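Local atomic coordinates of Ent-copalyl diphosphate synthase (Streptomyces platensis, PDB entry 5BP8), a protein that is a bacterial terpene synthase of the class II type, built of helices in a fold related to that of squalene-hopene cyclase. Residues E57-Q60 and D61-G65; H95-P98 and D99-A102; A183-E187 and K188-T192; Q446-T449 and E450-A453. All blocks are in the same frame, centred on the assembly; numbering follows the deposited sequence.

Interaction 1: E57-Q60 and D61-G65; sequences EQNQ and DGSWG. With EDO (1,2-ethanediol), chain G.
Gln58 lies against one face of the Trp64 indole, the pairing expected of a QW motif, which the spacing Gln-x3-Gly-x-Trp fits and which recurs in squalene-hopene cyclase relatives. The amide and the ring are stacked, their planes 13° apart. With CG anti to its backbone N (chi1 -165°) and the chain extended beyond, the Gln58 side chain crosses the indole obliquely, CA over the five-membered ring and the amide over the CZ2-CH2 side of the six-membered ring, NE2 3.3 Å from Trp64 CH2. That NE2 also donates to Gly62 O at 2.9 Å, in its amide plane, and to Ala104 O of helix 98-116, which fixes the amide's rotation. Trp64 NE1 is held by Leu54 O. The chain reverses through a type I beta turn from Asn59 to Gly62. Asn59 ND2 donates to Ser63 OG in the amide plane and to Gly65 O slightly tilted from it. Asp61 OD1 closes an Asx turn with Ser63 N and takes the Ser63 hydroxyl on its syn lone pair, while Asp61 N donates to O1 of a 1,2-ethanediol, probably from the crystallisation liquor. A water bridges the ends of 57-65, 2.7 Å from Glu57 O and 2.9 Å from Gly65 N.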
# COMPACT_ATOMS: atom_id res chain seq x y z
N GLU A 57 17.22 -7.72 -7.21
CA GLU A 57 16.38 -7.73 -5.99
C GLU A 57 16.16 -9.12 -5.39
O GLU A 57 15.63 -9.23 -4.26
CB GLU A 57 15.05 -7.05 -6.27
CG GLU A 57 15.21 -5.58 -6.56
CD GLU A 57 15.52 -4.76 -5.33
OE1 GLU A 57 15.04 -5.12 -4.24
OE2 GLU A 57 16.22 -3.74 -5.48
N GLN A 58 16.54 -10.17 -6.10
CA GLN A 58 16.38 -11.54 -5.59
C GLN A 58 17.15 -11.73 -4.27
O GLN A 58 18.30 -11.30 -4.16
CB GLN A 58 16.80 -12.56 -6.62
CG GLN A 58 16.32 -13.98 -6.32
CD GLN A 58 16.62 -14.95 -7.43
OE1 GLN A 58 17.51 -14.70 -8.27
NE2 GLN A 58 15.92 -16.06 -7.45
N ASN A 59 16.48 -12.31 -3.28
CA ASN A 59 17.09 -12.67 -2.01
C ASN A 59 18.02 -13.86 -2.19
O ASN A 59 17.87 -14.63 -3.15
CB ASN A 59 16.03 -13.04 -0.94
CG ASN A 59 15.09 -11.91 -0.67
OD1 ASN A 59 15.54 -10.78 -0.52
ND2 ASN A 59 13.77 -12.21 -0.57
N GLN A 60 18.94 -14.03 -1.26
CA GLN A 60 19.90 -15.14 -1.35
C GLN A 60 19.29 -16.52 -1.12
O GLN A 60 19.89 -17.52 -1.51
CB GLN A 60 21.10 -14.88 -0.44
CG GLN A 60 21.88 -13.65 -0.89
CD GLN A 60 22.48 -13.83 -2.29
OE1 GLN A 60 23.12 -14.83 -2.56
NE2 GLN A 60 22.25 -12.88 -3.17
N ASP A 61 18.07 -16.59 -0.57
CA ASP A 61 17.32 -17.85 -0.51
C ASP A 61 16.51 -18.17 -1.78
O ASP A 61 15.74 -19.14 -1.79
CB ASP A 61 16.44 -17.94 0.74
CG ASP A 61 15.19 -17.07 0.67
OD1 ASP A 61 15.05 -16.30 -0.28
OD2 ASP A 61 14.38 -17.12 1.64
N GLY A 62 16.67 -17.38 -2.85
CA GLY A 62 15.94 -17.63 -4.10
C GLY A 62 14.61 -16.89 -4.23
O GLY A 62 14.09 -16.71 -5.33
N SER A 63 14.03 -16.47 -3.10
CA SER A 63 12.81 -15.70 -3.11
C SER A 63 13.05 -14.25 -3.47
O SER A 63 14.18 -13.77 -3.49
CB SER A 63 12.14 -15.74 -1.71
OG SER A 63 12.88 -15.02 -0.75
N TRP A 64 11.95 -13.54 -3.71
CA TRP A 64 11.91 -12.10 -3.65
C TRP A 64 11.00 -11.67 -2.51
O TRP A 64 10.17 -12.44 -2.02
CB TRP A 64 11.38 -11.51 -4.94
CG TRP A 64 12.29 -11.57 -6.16
CD1 TRP A 64 13.00 -10.53 -6.67
CD2 TRP A 64 12.55 -12.69 -7.01
NE1 TRP A 64 13.71 -10.93 -7.79
CE2 TRP A 64 13.44 -12.26 -8.02
CE3 TRP A 64 12.13 -14.03 -7.00
CZ2 TRP A 64 13.90 -13.11 -9.02
CZ3 TRP A 64 12.60 -14.88 -8.03
CH2 TRP A 64 13.47 -14.41 -9.02
N GLY A 65 11.17 -10.43 -2.08
CA GLY A 65 10.27 -9.87 -1.06
C GLY A 65 10.60 -10.13 0.39
O GLY A 65 11.71 -10.56 0.76
C1 EDO G . 16.49 -14.54 2.71
O1 EDO G . 17.41 -14.79 1.65
C2 EDO G . 16.14 -13.06 2.83
O2 EDO G . 17.33 -12.24 2.79
O HOH W 1 13.06 -8.70 -3.45

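Interaction 2: H95-P98 and D99-A102; sequences HLSP and DDLA
Asp100 folds back over Ser97 in a capping box at the start of helix 98-116, and its side chain closes on the N-cap residue Ser97. CB is 3.4 Å from Ser97 O and also meets a methyl of Leu96. CG, anti to its own carbonyl carbon (chi1 -64°), is turned back toward the preceding loop and comes within 3.2 Å of Ser97 OG. At the tip, OD1 accepts from Ser97 N at 2.9 Å; the donor arrives on the anti side of the oxygen, 27° out of the carboxylate plane. The Ser97 hydroxyl adds a weak bond to the same OD1, so one carboxylate oxygen faces both the N-H and the O-H of the N-cap residue, the second only weakly.

The exchange is reciprocal. Ser97 OG accepts from Asp100 N at 3.0 Å, satisfying an N-H that has no earlier helical turn to receive it. The regular helical bonding then sets in, Leu101 N to Ser97 O and Ala102 N to Pro98 O. Pro98, with no N-H to place, suits the first helical position.

Beside the box the contact becomes apolar. Leu96 crosses Leu101 at about a right angle, its CD1 4.0 Å from Leu101 CD2. Leu101 packs on Leu82, Glu85 and Leu86 of helix 72-86, while Leu96 leans on Ala55 of helix 47-57. Pro98, Asp99 and Ala102 rest instead on the loop at Pro150, which places this helix start between two helices and a loop.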
# COMPACT_ATOMS: atom_id res chain seq x y z
N HIS A 95 21.59 -7.55 -21.75
CA HIS A 95 22.72 -7.41 -20.83
C HIS A 95 22.82 -8.67 -19.96
O HIS A 95 23.88 -8.94 -19.41
CB HIS A 95 22.58 -6.20 -19.89
CG HIS A 95 22.19 -4.92 -20.57
ND1 HIS A 95 22.93 -4.34 -21.57
CD2 HIS A 95 21.14 -4.09 -20.35
CE1 HIS A 95 22.35 -3.22 -21.96
NE2 HIS A 95 21.26 -3.04 -21.23
N LEU A 96 21.71 -9.40 -19.80
CA LEU A 96 21.67 -10.62 -19.00
C LEU A 96 21.43 -11.76 -19.96
O LEU A 96 20.48 -11.73 -20.74
CB LEU A 96 20.55 -10.55 -17.95
CG LEU A 96 20.74 -9.55 -16.79
CD1 LEU A 96 19.45 -9.37 -16.01
CD2 LEU A 96 21.85 -9.99 -15.85
N SER A 97 22.28 -12.78 -19.88
CA SER A 97 22.22 -13.91 -20.78
C SER A 97 21.06 -14.82 -20.38
O SER A 97 20.59 -14.76 -19.21
CB SER A 97 23.52 -14.72 -20.70
OG SER A 97 23.67 -15.26 -19.39
N PRO A 98 20.64 -15.70 -21.29
CA PRO A 98 19.69 -16.74 -20.92
C PRO A 98 20.16 -17.52 -19.67
O PRO A 98 19.34 -17.77 -18.78
CB PRO A 98 19.64 -17.63 -22.17
CG PRO A 98 19.93 -16.68 -23.29
CD PRO A 98 20.97 -15.74 -22.74
N ASP A 99 21.45 -17.83 -19.56
CA ASP A 99 21.98 -18.49 -18.35
C ASP A 99 21.81 -17.66 -17.07
O ASP A 99 21.43 -18.21 -16.04
CB ASP A 99 23.45 -18.88 -18.52
CG ASP A 99 23.67 -20.01 -19.52
OD1 ASP A 99 22.71 -20.71 -19.91
OD2 ASP A 99 24.82 -20.18 -19.94
N ASP A 100 22.07 -16.35 -17.13
CA ASP A 100 21.82 -15.48 -15.97
C ASP A 100 20.34 -15.52 -15.54
O ASP A 100 20.02 -15.66 -14.34
CB ASP A 100 22.18 -14.01 -16.25
CG ASP A 100 23.66 -13.79 -16.54
OD1 ASP A 100 23.95 -13.02 -17.48
OD2 ASP A 100 24.52 -14.37 -15.84
N LEU A 101 19.45 -15.38 -16.51
CA LEU A 101 18.02 -15.40 -16.19
C LEU A 101 17.56 -16.75 -15.68
O LEU A 101 16.75 -16.81 -14.72
CB LEU A 101 17.18 -15.02 -17.39
CG LEU A 101 17.40 -13.63 -17.98
CD1 LEU A 101 16.40 -13.43 -19.11
CD2 LEU A 101 17.27 -12.56 -16.92
N ALA A 102 18.08 -17.81 -16.31
CA ALA A 102 17.74 -19.17 -15.93
C ALA A 102 18.16 -19.51 -14.49
O ALA A 102 17.43 -20.22 -13.79
CB ALA A 102 18.32 -20.15 -16.91

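Interaction 3: A183-E187 and K188-T192; sequences APLPE and KLWHT
The indole of Trp190 lies along Glu187, one face against its CA, and turns its N-H back to the Leu185 carbonyl. Glu187 CA stands over the five-membered ring, 3.6 Å from its centroid and 8° off the normal, a CH-pi contact. Farther along, Glu187 CG meets CZ2 of the six-membered ring, the two side chains lying side by side. Trp190 NE1 donates to Leu185 O at 2.9 Å, entering from above the carbonyl plane, not on a lone pair. In Leu185 a chi1 of -171° swings CG away from the backbone N, toward Leu189; the side chain slides past the ring in the opposite direction, its CD2 4.0 Å from Trp190 CD1 while CG touches Leu189 CB.

Two successive bonds from residue i+3 curl the backbone beneath this cluster: Leu189 N to Pro186 O at 2.8 Å and Trp190 N to Glu187 O at 3.1 Å. A water donates to the same Glu187 O and accepts from His191 N, carrying the link on to the next residue.

Farther out, Leu185 bonds through its backbone to Arg202 and packs on Val176, Leu193 and Val196, so the turn is joined to helices 171-179 and 193-196. Ala204 and Arg205 touch the indole. Every hydrogen bond across this surface turn ends on a backbone carbonyl, and the side-chain packing is apolar or CH-pi, so no charged group takes part in the bonds across the turn.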
# COMPACT_ATOMS: atom_id res chain seq x y z
N ALA A 183 -20.59 -10.13 -17.57
CA ALA A 183 -20.78 -8.97 -16.73
C ALA A 183 -19.44 -8.37 -16.40
O ALA A 183 -18.44 -9.09 -16.32
CB ALA A 183 -21.50 -9.36 -15.44
N PRO A 184 -19.42 -7.07 -16.11
CA PRO A 184 -18.13 -6.44 -15.87
C PRO A 184 -17.49 -6.83 -14.56
O PRO A 184 -18.18 -7.02 -13.54
CB PRO A 184 -18.46 -4.95 -15.89
CG PRO A 184 -19.93 -4.87 -15.64
CD PRO A 184 -20.53 -6.12 -16.13
N LEU A 185 -16.17 -6.95 -14.59
CA LEU A 185 -15.39 -7.08 -13.37
C LEU A 185 -15.77 -5.96 -12.41
O LEU A 185 -15.88 -4.82 -12.83
CB LEU A 185 -13.91 -6.96 -13.77
CG LEU A 185 -12.85 -7.28 -12.71
CD1 LEU A 185 -12.97 -8.73 -12.27
CD2 LEU A 185 -11.48 -7.03 -13.31
N PRO A 186 -16.01 -6.26 -11.10
CA PRO A 186 -16.24 -5.14 -10.18
C PRO A 186 -15.11 -4.11 -10.17
O PRO A 186 -13.92 -4.46 -10.30
CB PRO A 186 -16.36 -5.81 -8.81
CG PRO A 186 -16.84 -7.20 -9.12
CD PRO A 186 -16.18 -7.55 -10.43
N GLU A 187 -15.49 -2.84 -9.99
CA GLU A 187 -14.55 -1.74 -10.03
C GLU A 187 -13.34 -1.95 -9.11
O GLU A 187 -12.21 -1.63 -9.49
CB GLU A 187 -15.23 -0.43 -9.68
CG GLU A 187 -16.15 0.07 -10.76
CD GLU A 187 -16.63 1.50 -10.50
OE1 GLU A 187 -16.17 2.14 -9.53
OE2 GLU A 187 -17.48 1.94 -11.29
N LYS A 188 -13.57 -2.47 -7.91
CA LYS A 188 -12.48 -2.65 -6.95
C LYS A 188 -11.47 -3.72 -7.40
O LYS A 188 -10.36 -3.81 -6.84
CB LYS A 188 -13.03 -3.00 -5.57
CG LYS A 188 -13.50 -4.44 -5.45
CD LYS A 188 -14.41 -4.59 -4.24
CE LYS A 188 -13.66 -4.33 -2.95
NZ LYS A 188 -14.50 -4.56 -1.73
N LEU A 189 -11.87 -4.57 -8.36
CA LEU A 189 -10.96 -5.58 -8.91
C LEU A 189 -10.31 -5.16 -10.23
O LEU A 189 -9.51 -5.91 -10.78
CB LEU A 189 -11.71 -6.91 -9.12
CG LEU A 189 -12.17 -7.54 -7.77
CD1 LEU A 189 -13.05 -8.76 -8.04
CD2 LEU A 189 -10.99 -7.91 -6.89
N TRP A 190 -10.62 -3.98 -10.76
CA TRP A 190 -9.90 -3.52 -11.95
C TRP A 190 -8.40 -3.45 -11.70
O TRP A 190 -7.61 -3.70 -12.61
CB TRP A 190 -10.39 -2.15 -12.39
CG TRP A 190 -11.83 -2.14 -12.88
CD1 TRP A 190 -12.67 -3.23 -13.02
CD2 TRP A 190 -12.58 -0.99 -13.31
NE1 TRP A 190 -13.91 -2.80 -13.48
CE2 TRP A 190 -13.88 -1.44 -13.67
CE3 TRP A 190 -12.31 0.37 -13.36
CZ2 TRP A 190 -14.87 -0.58 -14.13
CZ3 TRP A 190 -13.30 1.24 -13.80
CH2 TRP A 190 -14.57 0.75 -14.18
N HIS A 191 -8.02 -3.08 -10.49
CA HIS A 191 -6.63 -3.03 -10.07
C HIS A 191 -5.91 -4.37 -10.24
O HIS A 191 -4.66 -4.39 -10.33
CB HIS A 191 -6.57 -2.60 -8.60
CG HIS A 191 -5.19 -2.26 -8.13
ND1 HIS A 191 -4.54 -1.12 -8.52
CD2 HIS A 191 -4.32 -2.93 -7.33
CE1 HIS A 191 -3.34 -1.09 -7.99
NE2 HIS A 191 -3.18 -2.17 -7.26
N THR A 192 -6.67 -5.48 -10.29
CA THR A 192 -6.12 -6.82 -10.38
C THR A 192 -6.51 -7.54 -11.70
O THR A 192 -6.46 -8.78 -11.81
CB THR A 192 -6.43 -7.64 -9.11
OG1 THR A 192 -5.70 -8.89 -9.12
CG2 THR A 192 -7.82 -7.92 -8.94
O HOH W 2 -9.57 -1.15 -8.80

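Interaction 4: Q446-T449 and E450-A453; sequences QGTT and EETA
The carboxylate of Glu451 meets the Thr448 hydroxyl at one oxygen: OE1 accepts a hydrogen bond from Thr448 OG1 on its anti lone pair, at 2.7 Å. A water donates to this OE1 as well, at 2.9 Å, and the other oxygen, OE2, is held by Ser401 OG and Arg444 N. The second flat group is the Thr448 carbonyl, whose oxygen is gripped from two sides. Thr452 N reaches Thr448 O at 3.0 Å and Thr452 OG1 reaches it at 2.7 Å, both tilted moderately from the carbonyl plane, to opposite sides.

Thr448 OG1 works in both directions, since it also accepts from Glu451 N at 3.0 Å. A chi1 of 62° puts it between the backbone N and the carbonyl carbon, turned toward the backbone N-H of Glu451 in the first turn of the helix. The extended Glu451 chain passes at a slant beside the capping oxygen, CB, CG and CD all near it. Ala453 N to Thr449 O carries on the helical bonding.

Glu450 sends OE2 to Tyr454, His399 and Trp495; Thr449 packs on Leu482 of helix 469-484 and on Ile507 of helix 504-518. Thr452 OG1 accepts from Trp442 N, and Thr448 shares a backbone bond with Trp442, tying the helix start to the preceding loop. The arrangement is a threonine N-cap, buried in the fold, at the start of helix 449-461, in the region related to the C-terminal domain of squalene-hopene cyclase.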
# COMPACT_ATOMS: atom_id res chain seq x y z
N GLN A 446 12.70 -4.97 10.98
CA GLN A 446 13.91 -4.23 11.30
C GLN A 446 13.43 -2.87 11.79
O GLN A 446 12.28 -2.50 11.56
CB GLN A 446 14.75 -4.02 10.02
CG GLN A 446 14.03 -3.14 9.01
CD GLN A 446 14.62 -3.19 7.63
OE1 GLN A 446 13.94 -3.57 6.67
NE2 GLN A 446 15.90 -2.82 7.52
N GLY A 447 14.30 -2.08 12.41
CA GLY A 447 13.97 -0.67 12.63
C GLY A 447 13.77 0.07 11.32
O GLY A 447 14.61 -0.01 10.40
N THR A 448 12.66 0.82 11.21
CA THR A 448 12.41 1.61 10.03
C THR A 448 12.06 3.04 10.41
O THR A 448 11.58 3.30 11.51
CB THR A 448 11.23 1.07 9.20
OG1 THR A 448 10.01 1.11 9.96
CG2 THR A 448 11.51 -0.37 8.73
N THR A 449 12.32 3.94 9.50
CA THR A 449 11.89 5.34 9.65
C THR A 449 10.37 5.42 9.88
O THR A 449 9.91 6.06 10.85
CB THR A 449 12.28 6.14 8.38
OG1 THR A 449 13.71 6.28 8.34
CG2 THR A 449 11.63 7.55 8.35
N GLU A 450 9.60 4.72 9.03
CA GLU A 450 8.14 4.80 9.12
C GLU A 450 7.64 4.37 10.49
O GLU A 450 6.91 5.09 11.16
CB GLU A 450 7.49 3.96 8.03
CG GLU A 450 5.96 4.02 8.04
CD GLU A 450 5.31 3.20 6.94
OE1 GLU A 450 6.04 2.48 6.19
OE2 GLU A 450 4.07 3.27 6.84
N GLU A 451 8.06 3.18 10.93
CA GLU A 451 7.50 2.61 12.15
C GLU A 451 7.99 3.34 13.40
O GLU A 451 7.23 3.51 14.37
CB GLU A 451 7.75 1.10 12.22
CG GLU A 451 7.14 0.34 11.04
CD GLU A 451 7.67 -1.07 10.89
OE1 GLU A 451 8.80 -1.23 10.38
OE2 GLU A 451 6.96 -2.02 11.26
N THR A 452 9.24 3.77 13.38
CA THR A 452 9.79 4.57 14.44
C THR A 452 8.99 5.88 14.57
O THR A 452 8.59 6.29 15.69
CB THR A 452 11.28 4.87 14.21
OG1 THR A 452 12.02 3.63 14.12
CG2 THR A 452 11.84 5.71 15.36
N ALA A 453 8.76 6.53 13.43
CA ALA A 453 7.98 7.78 13.39
C ALA A 453 6.62 7.62 14.02
O ALA A 453 6.20 8.49 14.82
CB ALA A 453 7.84 8.31 11.97
O HOH W 3 9.90 -3.71 9.39

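Interaction 4 is the buried one, interactions 1 and 2 are partly buried, and interaction 3 lies at the surface. Interactions 2 and 4 both start helices with a hydroxyl cap, but in 95-102 the aspartate returns to the backbone N of the cap residue, whereas in 446-453 the glutamate takes its hydroxyl. Interaction 2 begins helix 98-116, against which interaction 1 packs, and both touch helix 72-86; their nearest atoms are about 7 Å apart. Interactions 1 and 3 both set a backbone CA over a tryptophan five-membered ring, but only in interaction 1 does a side-chain amide stack on the indole as well. Interactions 3 and 4 lie on opposite sides of the chain's centre.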